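Side-chain contacts in NanS-p (Escherichia phage vB_EcoP_24B, PDB 6YP6), which is probably a carbohydrate esterase of a Shiga toxin-encoding phage, with a beta-sandwich that probably binds carbohydrate: residues 103-106 and 111-114; 115-120 and 155-160; 129-132 and 138-141. All coordinates share one frame; numbering follows the deposited sequence.

Interaction 1: 103-106 and 111-114; sequences VALT and NNLL
In the loop that leads from strand 88-95 into strand 113-121, Leu-105 lies against Asn-112 where the chain folds back on itself. The two side chains pass alongside each other in opposite directions, and one leucine methyl does most of the touching. Leu-105 CD1 comes to 3.3 Å from Asn-112 OD1 and 3.7 Å from Asn-112 CA, resting against both the amide and the backbone. With CG beside the backbone N (chi1 -73°) and CD1 anti to CA (chi2 160°), the leucine sends this methyl across to the other segment. No direct hydrogen bond joins the segments; a water does so instead. It accepts from Leu-105 N at 2.9 Å and donates to Asn-112 OD1 at 2.8 Å, so the amide oxygen that meets the methyl also accepts a hydrogen bond. Asparagine suits this partly exposed place because its short amide can accept from the water while its flank packs against the methyl; the branched leucine is buried, also touching Leu-165 and Leu-181. Beyond the contact, backbone hydrogen bonds between Asn-112 and Val-96 and between Leu-114 and Trp-94 lead the chain in beside strand 88-95, and Leu-113 packs on Pro-95.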
ATOM      1  N   VAL A 103      10.200 -19.363   9.828  1.00 12.15           N
ATOM      2  CA  VAL A 103      10.102 -17.912   9.738  1.00 11.59           C
ATOM      3  C   VAL A 103       9.082 -17.453  10.768  1.00 11.40           C
ATOM      4  O   VAL A 103       7.964 -17.982  10.833  1.00 12.46           O
ATOM      5  CB  VAL A 103       9.711 -17.477   8.317  1.00 11.55           C
ATOM      6  CG1 VAL A 103       9.561 -15.974   8.254  1.00 12.09           C
ATOM      7  CG2 VAL A 103      10.739 -17.979   7.307  1.00 11.96           C
ATOM      8  N   ALA A 104       9.464 -16.480  11.576  1.00 10.64           N
ATOM      9  CA  ALA A 104       8.570 -15.949  12.590  1.00 11.07           C
ATOM     10  C   ALA A 104       8.931 -14.494  12.825  1.00 12.06           C
ATOM     11  O   ALA A 104      10.112 -14.144  12.888  1.00 13.81           O
ATOM     12  CB  ALA A 104       8.679 -16.727  13.903  1.00 11.68           C
ATOM     13  N   LEU A 105       7.911 -13.659  12.942  1.00 12.29           N
ATOM     14  CA  LEU A 105       8.111 -12.234  13.135  1.00 13.05           C
ATOM     15  C   LEU A 105       8.400 -11.951  14.599  1.00 14.51           C
ATOM     16  O   LEU A 105       7.767 -12.518  15.494  1.00 14.89           O
ATOM     17  CB  LEU A 105       6.850 -11.485  12.704  1.00 12.59           C
ATOM     18  CG  LEU A 105       6.639 -11.419  11.193  1.00 12.78           C
ATOM     19  CD1 LEU A 105       5.192 -11.125  10.848  1.00 13.55           C
ATOM     20  CD2 LEU A 105       7.527 -10.305  10.604  1.00 13.32           C
ATOM     21  N   THR A 106       9.367 -11.074  14.838  1.00 15.90           N
ATOM     22  CA  THR A 106       9.651 -10.656  16.199  1.00 17.67           C
ATOM     23  C   THR A 106       8.528  -9.766  16.723  1.00 18.78           C
ATOM     24  O   THR A 106       7.707  -9.238  15.966  1.00 17.68           O
ATOM     25  CB  THR A 106      10.973  -9.888  16.274  1.00 19.09           C
ATOM     26  OG1 THR A 106      10.919  -8.720  15.447  1.00 19.42           O
ATOM     27  CG2 THR A 106      12.134 -10.765  15.828  1.00 20.01           C
ATOM     28  N   ASN A 111      -0.231 -10.562  15.042  1.00 16.66           N
ATOM     29  CA  ASN A 111      -0.662 -10.783  13.671  1.00 13.82           C
ATOM     30  C   ASN A 111       0.502 -10.644  12.704  1.00 11.18           C
ATOM     31  O   ASN A 111       1.344  -9.747  12.841  1.00 10.95           O
ATOM     32  CB  ASN A 111      -1.767  -9.824  13.249  1.00 14.69           C
ATOM     33  CG  ASN A 111      -2.965  -9.902  14.149  1.00 16.29           C
ATOM     34  OD1 ASN A 111      -3.870 -10.690  13.912  1.00 17.77           O
ATOM     35  ND2 ASN A 111      -2.979  -9.088  15.195  1.00 16.58           N
ATOM     36  N   ASN A 112       0.513 -11.542  11.721  1.00 10.07           N
ATOM     37  CA  ASN A 112       1.539 -11.591  10.692  1.00  9.62           C
ATOM     38  C   ASN A 112       1.038 -10.912   9.427  1.00  9.11           C
ATOM     39  O   ASN A 112       0.082 -11.389   8.796  1.00 10.21           O
ATOM     40  CB  ASN A 112       1.875 -13.046  10.366  1.00 10.72           C
ATOM     41  CG  ASN A 112       2.405 -13.811  11.556  1.00 11.98           C
ATOM     42  OD1 ASN A 112       3.148 -13.281  12.382  1.00 12.56           O
ATOM     43  ND2 ASN A 112       2.042 -15.085  11.630  1.00 13.03           N
ATOM     44  N   LEU A 113       1.684  -9.807   9.060  1.00  8.28           N
ATOM     45  CA  LEU A 113       1.375  -9.082   7.834  1.00  8.37           C
ATOM     46  C   LEU A 113       2.665  -8.803   7.079  1.00  8.32           C
ATOM     47  O   LEU A 113       3.665  -8.403   7.674  1.00  9.24           O
ATOM     48  CB  LEU A 113       0.670  -7.735   8.094  1.00  8.71           C
ATOM     49  CG  LEU A 113      -0.705  -7.812   8.746  1.00  9.83           C
ATOM     50  CD1 LEU A 113      -0.537  -7.672  10.251  1.00 11.85           C
ATOM     51  CD2 LEU A 113      -1.645  -6.762   8.258  1.00 11.48           C
ATOM     52  N   LEU A 114       2.620  -8.998   5.761  1.00  7.44           N
ATOM     53  CA  LEU A 114       3.746  -8.614   4.910  1.00  7.65           C
ATOM     54  C   LEU A 114       3.675  -7.149   4.513  1.00  7.85           C
ATOM     55  O   LEU A 114       4.664  -6.609   3.996  1.00  8.74           O
ATOM     56  CB  LEU A 114       3.798  -9.488   3.661  1.00  8.19           C
ATOM     57  CG  LEU A 114       3.978 -10.985   3.926  1.00  9.47           C
ATOM     58  CD1 LEU A 114       4.043 -11.715   2.597  1.00 10.37           C
ATOM     59  CD2 LEU A 114       5.196 -11.274   4.787  1.00 11.29           C
TER
HETATM   60  O   HOH W   1       5.297 -14.735  13.451  1.00 13.50           O

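Interaction 2: 115-120 and 155-160; sequences AAFYIQ and LAFRFA
Phe-117 lays its ring over that of Phe-157 in a face-to-face stack, the centroids 3.9 Å apart and the planes tilted by 18°. The side chains slide past each other from opposite directions, which displaces the rings: Phe-117 CD2 stands over the centre of the Phe-157 ring, whereas Phe-157 CE1 lies nearer the rim of the Phe-117 ring. Phe-117 CD2 comes to 3.5 Å from both CZ and CE2 of Phe-157, and Phe-117 CB joins in at 3.7 Å from Phe-157 CZ. Both phenylalanine side chains leave their strands toward the opposite sheet. The other face of the Phe-117 ring is turned to the backbone of Ala-115. These contacts fill the core of a beta-sandwich: strand 113-121 belongs to one antiparallel sheet and strand 152-159 to the other, and the two run nearly antiparallel in the facing sheets, 167° apart over the touching parts. Their nearest alpha carbons, Ile-119 CA and Leu-155 CA, are 10.0 Å apart, a separation that large apolar side chains span without any hydrogen bond. Beside the stack, Ile-119 and Leu-155 meet tip to tip through methyls, Ile-119 CD1 and Leu-155 CD2 being 4.0 Å apart. Ala-116 and Phe-117 together face Phe-92 in a classic beta bulge, and Ala-116 there touches Tyr-130. Around the core, Ile-119 also touches Phe-77 and Leu-126, and Phe-157 packs on Val-167.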
ATOM      1  N   ALA A 115       2.528  -6.508   4.734  1.00  7.66           N
ATOM      2  CA  ALA A 115       2.382  -5.076   4.541  1.00  7.74           C
ATOM      3  C   ALA A 115       1.424  -4.547   5.587  1.00  6.92           C
ATOM      4  O   ALA A 115       0.385  -5.154   5.843  1.00  6.81           O
ATOM      5  CB  ALA A 115       1.827  -4.754   3.160  1.00  8.29           C
ATOM      6  N   ALA A 116       1.775  -3.406   6.172  1.00  6.73           N
ATOM      7  CA  ALA A 116       0.880  -2.674   7.070  1.00  7.00           C
ATOM      8  C   ALA A 116       1.328  -1.217   7.038  1.00  6.75           C
ATOM      9  O   ALA A 116       1.809  -0.662   8.029  1.00  7.72           O
ATOM     10  CB  ALA A 116       0.883  -3.248   8.480  1.00  7.78           C
ATOM     11  N   PHE A 117       1.253  -0.634   5.854  1.00  6.52           N
ATOM     12  CA  PHE A 117       1.918   0.623   5.563  1.00  6.65           C
ATOM     13  C   PHE A 117       0.887   1.670   5.184  1.00  7.01           C
ATOM     14  O   PHE A 117       0.013   1.398   4.359  1.00  8.31           O
ATOM     15  CB  PHE A 117       2.898   0.441   4.395  1.00  7.17           C
ATOM     16  CG  PHE A 117       3.828  -0.734   4.556  1.00  7.48           C
ATOM     17  CD1 PHE A 117       4.509  -0.937   5.736  1.00  7.87           C
ATOM     18  CD2 PHE A 117       3.990  -1.652   3.536  1.00  7.88           C
ATOM     19  CE1 PHE A 117       5.362  -2.041   5.891  1.00  8.69           C
ATOM     20  CE2 PHE A 117       4.840  -2.734   3.675  1.00  8.16           C
ATOM     21  CZ  PHE A 117       5.519  -2.931   4.848  1.00  8.45           C
ATOM     22  N   TYR A 118       0.967   2.855   5.779  1.00  6.51           N
ATOM     23  CA  TYR A 118      -0.006   3.891   5.477  1.00  6.66           C
ATOM     24  C   TYR A 118       0.680   5.208   5.169  1.00  6.47           C
ATOM     25  O   TYR A 118       1.825   5.468   5.553  1.00  7.11           O
ATOM     26  CB  TYR A 118      -1.076   4.016   6.578  1.00  7.16           C
ATOM     27  CG  TYR A 118      -0.588   4.461   7.938  1.00  7.37           C
ATOM     28  CD1 TYR A 118      -0.071   3.548   8.857  1.00  7.75           C
ATOM     29  CD2 TYR A 118      -0.661   5.786   8.318  1.00  7.25           C
ATOM     30  CE1 TYR A 118       0.366   3.962  10.106  1.00  7.96           C
ATOM     31  CE2 TYR A 118      -0.233   6.208   9.561  1.00  7.82           C
ATOM     32  CZ  TYR A 118       0.289   5.289  10.449  1.00  8.06           C
ATOM     33  OH  TYR A 118       0.751   5.652  11.692  1.00  8.65           O
ATOM     34  N   ILE A 119      -0.071   6.033   4.458  1.00  6.76           N
ATOM     35  CA  ILE A 119       0.396   7.303   3.932  1.00  6.44           C
ATOM     36  C   ILE A 119      -0.497   8.388   4.533  1.00  6.75           C
ATOM     37  O   ILE A 119      -1.729   8.301   4.455  1.00  6.85           O
ATOM     38  CB  ILE A 119       0.346   7.303   2.394  1.00  6.99           C
ATOM     39  CG1 ILE A 119       1.226   6.202   1.808  1.00  7.95           C
ATOM     40  CG2 ILE A 119       0.723   8.679   1.851  1.00  8.15           C
ATOM     41  CD1 ILE A 119       1.001   5.977   0.335  1.00  9.29           C
ATOM     42  N   GLN A 120       0.131   9.392   5.153  1.00  6.63           N
ATOM     43  CA  GLN A 120      -0.545  10.398   5.958  1.00  6.99           C
ATOM     44  C   GLN A 120       0.306  11.656   5.928  1.00  7.10           C
ATOM     45  O   GLN A 120       1.533  11.562   5.899  1.00  7.59           O
ATOM     46  CB  GLN A 120      -0.646   9.884   7.404  1.00  7.74           C
ATOM     47  CG  GLN A 120      -1.356  10.799   8.382  1.00  8.18           C
ATOM     48  CD  GLN A 120      -1.167  10.376   9.816  1.00  9.37           C
ATOM     49  OE1 GLN A 120      -0.168   9.729  10.153  1.00 10.98           O
ATOM     50  NE2 GLN A 120      -2.112  10.746  10.679  1.00  9.73           N
ATOM     51  N   LEU A 155       6.070   4.519  -4.584  1.00  8.30           N
ATOM     52  CA  LEU A 155       6.409   3.895  -3.319  1.00  8.23           C
ATOM     53  C   LEU A 155       6.581   2.411  -3.575  1.00  8.20           C
ATOM     54  O   LEU A 155       5.728   1.799  -4.220  1.00  9.60           O
ATOM     55  CB  LEU A 155       5.287   4.129  -2.299  1.00  8.86           C
ATOM     56  CG  LEU A 155       5.471   3.481  -0.929  1.00  9.44           C
ATOM     57  CD1 LEU A 155       6.712   3.998  -0.238  1.00  9.92           C
ATOM     58  CD2 LEU A 155       4.236   3.734  -0.058  1.00  9.87           C
ATOM     59  N   ALA A 156       7.653   1.822  -3.080  1.00  7.63           N
ATOM     60  CA  ALA A 156       7.839   0.386  -3.170  1.00  7.74           C
ATOM     61  C   ALA A 156       8.415  -0.112  -1.859  1.00  7.39           C
ATOM     62  O   ALA A 156       9.039   0.643  -1.101  1.00  7.91           O
ATOM     63  CB  ALA A 156       8.728  -0.012  -4.345  1.00  8.21           C
ATOM     64  N   PHE A 157       8.201  -1.403  -1.615  1.00  7.52           N
ATOM     65  CA  PHE A 157       8.757  -2.120  -0.472  1.00  7.67           C
ATOM     66  C   PHE A 157       9.469  -3.327  -1.055  1.00  8.06           C
ATOM     67  O   PHE A 157       8.823  -4.215  -1.613  1.00  8.40           O
ATOM     68  CB  PHE A 157       7.646  -2.516   0.492  1.00  8.09           C
ATOM     69  CG  PHE A 157       6.929  -1.327   1.037  1.00  8.17           C
ATOM     70  CD1 PHE A 157       7.436  -0.651   2.133  1.00  9.33           C
ATOM     71  CD2 PHE A 157       5.803  -0.831   0.417  1.00  8.54           C
ATOM     72  CE1 PHE A 157       6.809   0.478   2.626  1.00  9.96           C
ATOM     73  CE2 PHE A 157       5.163   0.289   0.914  1.00  9.82           C
ATOM     74  CZ  PHE A 157       5.676   0.949   2.019  1.00 10.22           C
ATOM     75  N   ARG A 158      10.794  -3.325  -0.976  1.00  8.28           N
ATOM     76  CA  ARG A 158      11.633  -4.330  -1.610  1.00  8.50           C
ATOM     77  C   ARG A 158      12.026  -5.404  -0.604  1.00  8.50           C
ATOM     78  O   ARG A 158      12.588  -5.102   0.457  1.00  9.04           O
ATOM     79  CB  ARG A 158      12.888  -3.699  -2.225  1.00  9.25           C
ATOM     80  CG  ARG A 158      13.691  -4.669  -3.077  1.00 10.18           C
ATOM     81  CD  ARG A 158      14.858  -4.003  -3.824  1.00 11.25           C
ATOM     82  NE  ARG A 158      15.850  -3.496  -2.881  1.00 11.65           N
ATOM     83  CZ  ARG A 158      16.169  -2.217  -2.695  1.00 10.99           C
ATOM     84  NH1 ARG A 158      15.626  -1.245  -3.428  1.00 11.43           N
ATOM     85  NH2 ARG A 158      17.049  -1.913  -1.755  1.00 11.50           N
ATOM     86  N   PHE A 159      11.736  -6.657  -0.956  1.00  8.81           N
ATOM     87  CA  PHE A 159      12.088  -7.852  -0.200  1.00  9.24           C
ATOM     88  C   PHE A 159      13.332  -8.472  -0.832  1.00 10.59           C
ATOM     89  O   PHE A 159      13.439  -8.565  -2.054  1.00 11.10           O
ATOM     90  CB  PHE A 159      10.925  -8.854  -0.237  1.00  9.26           C
ATOM     91  CG  PHE A 159       9.713  -8.433   0.574  1.00  9.55           C
ATOM     92  CD1 PHE A 159       8.890  -7.389   0.154  1.00  9.73           C
ATOM     93  CD2 PHE A 159       9.402  -9.077   1.754  1.00 10.67           C
ATOM     94  CE1 PHE A 159       7.802  -6.996   0.900  1.00 10.39           C
ATOM     95  CE2 PHE A 159       8.295  -8.699   2.497  1.00 11.10           C
ATOM     96  CZ  PHE A 159       7.501  -7.659   2.071  1.00 10.84           C
ATOM     97  N   ALA A 160      14.277  -8.893   0.009  1.00 12.14           N
ATOM     98  CA  ALA A 160      15.579  -9.340  -0.473  1.00 13.89           C
ATOM     99  C   ALA A 160      15.632 -10.818  -0.810  1.00 14.10           C
ATOM    100  O   ALA A 160      16.532 -11.245  -1.544  1.00 15.75           O
ATOM    101  CB  ALA A 160      16.658  -9.058   0.579  1.00 15.40           C
TER

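Interaction 3: 129-132 and 138-141; sequences MYHN and NNLK
Segments 129-132 and 138-141 run antiparallel where strands 125-130 and 140-147 form a beta hairpin. Tyr-130 and Leu-140 make the hydrogen-bonded pair: Tyr-130 N donates to Leu-140 O at 2.8 Å, nearly straight at 167°, while the return bond from Leu-140 N to Tyr-130 O is weak at 3.3 Å. Beside it Met-129 and Lys-141 form a non-hydrogen-bonded pair. Past the strand, His-131 is the centre of an inverse gamma turn, closed by a weak bond from Asn-132 N to Tyr-130 O. On the Met-129 face the flexible thioether bends at chi2 and again at chi3 (-64°) and curls over the neighbouring strand. Its SD lies 3.7 Å from Lys-141 CA, and the CE methyl continues to the backbone carbonyls of Leu-140 and Asn-139. The aliphatic part of the lysine serves as the greasy partner here. Asn-139 packs tightly against the turn, with its CB only 3.1 Å from Tyr-130 O. Its buried amide has partners at both atoms: OD1 accepts from Ala-133 N, and ND2 bonds to Tyr-118 OH, so its rotation is fixed. The His-131 ring crosses this amide at an angle, the planes 53° apart. On the other face, Tyr-130 meets Leu-140 CB to CB, and its hydroxyl bonds to Thr-182 N. Asn-132 CB sits 3.5 Å above the plane of the Tyr-130 ring, over its centre. Asparagine suits this end of the hairpin because its amide serves two sides: ND2 bonds to Thr-182 OG1, and a water donates both to Asn-132 OD1 and to Asn-138 O, each at 2.7 Å.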
ATOM      1  N   MET A 129       4.289   5.372   6.894  1.00  6.97           N
ATOM      2  CA  MET A 129       4.309   4.874   8.255  1.00  7.45           C
ATOM      3  C   MET A 129       4.058   3.371   8.266  1.00  6.90           C
ATOM      4  O   MET A 129       3.386   2.835   7.390  1.00  7.26           O
ATOM      5  CB  MET A 129       3.177   5.540   9.061  1.00  7.78           C
ATOM      6  CG  MET A 129       3.201   7.052   9.060  1.00  8.61           C
ATOM      7  SD  MET A 129       4.625   7.799   9.879  1.00 10.59           S
ATOM      8  CE  MET A 129       4.387   7.258  11.557  1.00 11.85           C
ATOM      9  N   TYR A 130       4.584   2.708   9.294  1.00  6.93           N
ATOM     10  CA  TYR A 130       4.385   1.280   9.525  1.00  7.02           C
ATOM     11  C   TYR A 130       3.503   1.111  10.747  1.00  7.25           C
ATOM     12  O   TYR A 130       3.889   1.501  11.854  1.00  8.19           O
ATOM     13  CB  TYR A 130       5.744   0.605   9.726  1.00  7.55           C
ATOM     14  CG  TYR A 130       5.760  -0.902   9.863  1.00  7.37           C
ATOM     15  CD1 TYR A 130       4.725  -1.705   9.422  1.00  7.31           C
ATOM     16  CD2 TYR A 130       6.865  -1.527  10.418  1.00  7.57           C
ATOM     17  CE1 TYR A 130       4.783  -3.097   9.541  1.00  7.62           C
ATOM     18  CE2 TYR A 130       6.929  -2.899  10.553  1.00  7.68           C
ATOM     19  CZ  TYR A 130       5.894  -3.687  10.108  1.00  7.74           C
ATOM     20  OH  TYR A 130       5.971  -5.054  10.263  1.00  8.55           O
ATOM     21  N   HIS A 131       2.324   0.521  10.543  1.00  7.09           N
ATOM     22  CA  HIS A 131       1.372   0.272  11.627  1.00  7.91           C
ATOM     23  C   HIS A 131       1.746  -1.027  12.337  1.00  7.64           C
ATOM     24  O   HIS A 131       1.143  -2.087  12.148  1.00  8.93           O
ATOM     25  CB  HIS A 131      -0.033   0.204  11.062  1.00  8.51           C
ATOM     26  CG  HIS A 131      -1.114   0.189  12.098  1.00  9.19           C
ATOM     27  ND1 HIS A 131      -2.432   0.419  11.773  1.00 11.08           N
ATOM     28  CD2 HIS A 131      -1.089  -0.011  13.440  1.00  9.59           C
ATOM     29  CE1 HIS A 131      -3.171   0.350  12.868  1.00 11.50           C
ATOM     30  NE2 HIS A 131      -2.384   0.079  13.891  1.00 11.16           N
ATOM     31  N   ASN A 132       2.789  -0.942  13.157  1.00  7.97           N
ATOM     32  CA  ASN A 132       3.279  -2.114  13.864  1.00  8.66           C
ATOM     33  C   ASN A 132       3.268  -1.929  15.377  1.00  9.14           C
ATOM     34  O   ASN A 132       3.778  -2.801  16.086  1.00 11.82           O
ATOM     35  CB  ASN A 132       4.661  -2.561  13.374  1.00  9.33           C
ATOM     36  CG  ASN A 132       5.763  -1.669  13.870  1.00  9.52           C
ATOM     37  OD1 ASN A 132       5.593  -0.468  14.059  1.00  9.37           O
ATOM     38  ND2 ASN A 132       6.927  -2.264  14.077  1.00 10.02           N
ATOM     39  N   ASN A 138       3.543   5.385  18.474  1.00 11.13           N
ATOM     40  CA  ASN A 138       4.723   4.529  18.431  1.00 11.01           C
ATOM     41  C   ASN A 138       4.920   3.805  17.104  1.00 10.34           C
ATOM     42  O   ASN A 138       5.872   3.024  16.978  1.00 10.95           O
ATOM     43  CB  ASN A 138       4.657   3.503  19.562  1.00 12.22           C
ATOM     44  CG  ASN A 138       4.750   4.144  20.921  1.00 14.01           C
ATOM     45  OD1 ASN A 138       5.457   5.133  21.112  1.00 15.03           O
ATOM     46  ND2 ASN A 138       4.025   3.595  21.874  1.00 14.61           N
ATOM     47  N   ASN A 139       4.061   4.034  16.115  1.00  9.37           N
ATOM     48  CA  ASN A 139       4.288   3.446  14.802  1.00  9.34           C
ATOM     49  C   ASN A 139       5.581   4.000  14.208  1.00  9.74           C
ATOM     50  O   ASN A 139       5.961   5.150  14.452  1.00 11.52           O
ATOM     51  CB  ASN A 139       3.127   3.784  13.869  1.00  8.65           C
ATOM     52  CG  ASN A 139       1.903   2.930  14.116  1.00  8.22           C
ATOM     53  OD1 ASN A 139       1.969   1.884  14.756  1.00  9.12           O
ATOM     54  ND2 ASN A 139       0.766   3.390  13.608  1.00  8.83           N
ATOM     55  N   LEU A 140       6.267   3.169  13.427  0.50 10.05           N
ATOM     56  CA  LEU A 140       7.525   3.587  12.828  0.50 10.85           C
ATOM     57  C   LEU A 140       7.256   4.499  11.641  0.50 10.03           C
ATOM     58  O   LEU A 140       6.394   4.210  10.804  0.50 10.30           O
ATOM     59  CB  LEU A 140       8.337   2.383  12.358  0.50 12.69           C
ATOM     60  CG  LEU A 140       8.889   1.439  13.420  0.50 14.07           C
ATOM     61  CD1 LEU A 140       9.792   0.414  12.752  0.50 14.78           C
ATOM     62  CD2 LEU A 140       9.630   2.192  14.502  0.50 14.55           C
ATOM     63  N   LYS A 141       8.009   5.591  11.562  1.00  9.44           N
ATOM     64  CA  LYS A 141       8.030   6.413  10.359  1.00  9.18           C
ATOM     65  C   LYS A 141       9.074   5.807   9.420  1.00  8.63           C
ATOM     66  O   LYS A 141      10.264   5.743   9.752  1.00 10.47           O
ATOM     67  CB  LYS A 141       8.336   7.873  10.661  1.00 10.96           C
ATOM     68  CG  LYS A 141       8.365   8.725   9.392  1.00 13.03           C
ATOM     69  CD  LYS A 141       8.791  10.161   9.626  1.00 16.07           C
ATOM     70  CE  LYS A 141       7.677  11.016  10.167  1.00 18.03           C
ATOM     71  NZ  LYS A 141       8.168  12.407  10.412  1.00 18.90           N
TER
HETATM   72  O   HOH W   2       6.891   0.655  16.138  1.00 13.88           O

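Each contact has at least one segment on or leading into the same sheet, in which strand 113-121 lies between strands 88-95 and 125-130. Interaction 1 delivers the chain into strand 113-121, and interaction 2 uses that strand to face the opposite sheet; their centres are about 15 Å apart, yet Leu-114 O meets Phe-159 CZ at 3.6 Å. Interactions 2 and 3, with centres about 11 Å apart, are joined more firmly: Tyr-118 O and Met-129 N, and Ala-116 O and His-131 N, are probable hydrogen bonds of 2.8 Å each. Phe-117 CE1 also packs 3.6 Å from Tyr-130 CD1, extending the aromatic core toward the hairpin. Interactions 1 and 3 do not touch, nearest atoms about 5 Å apart.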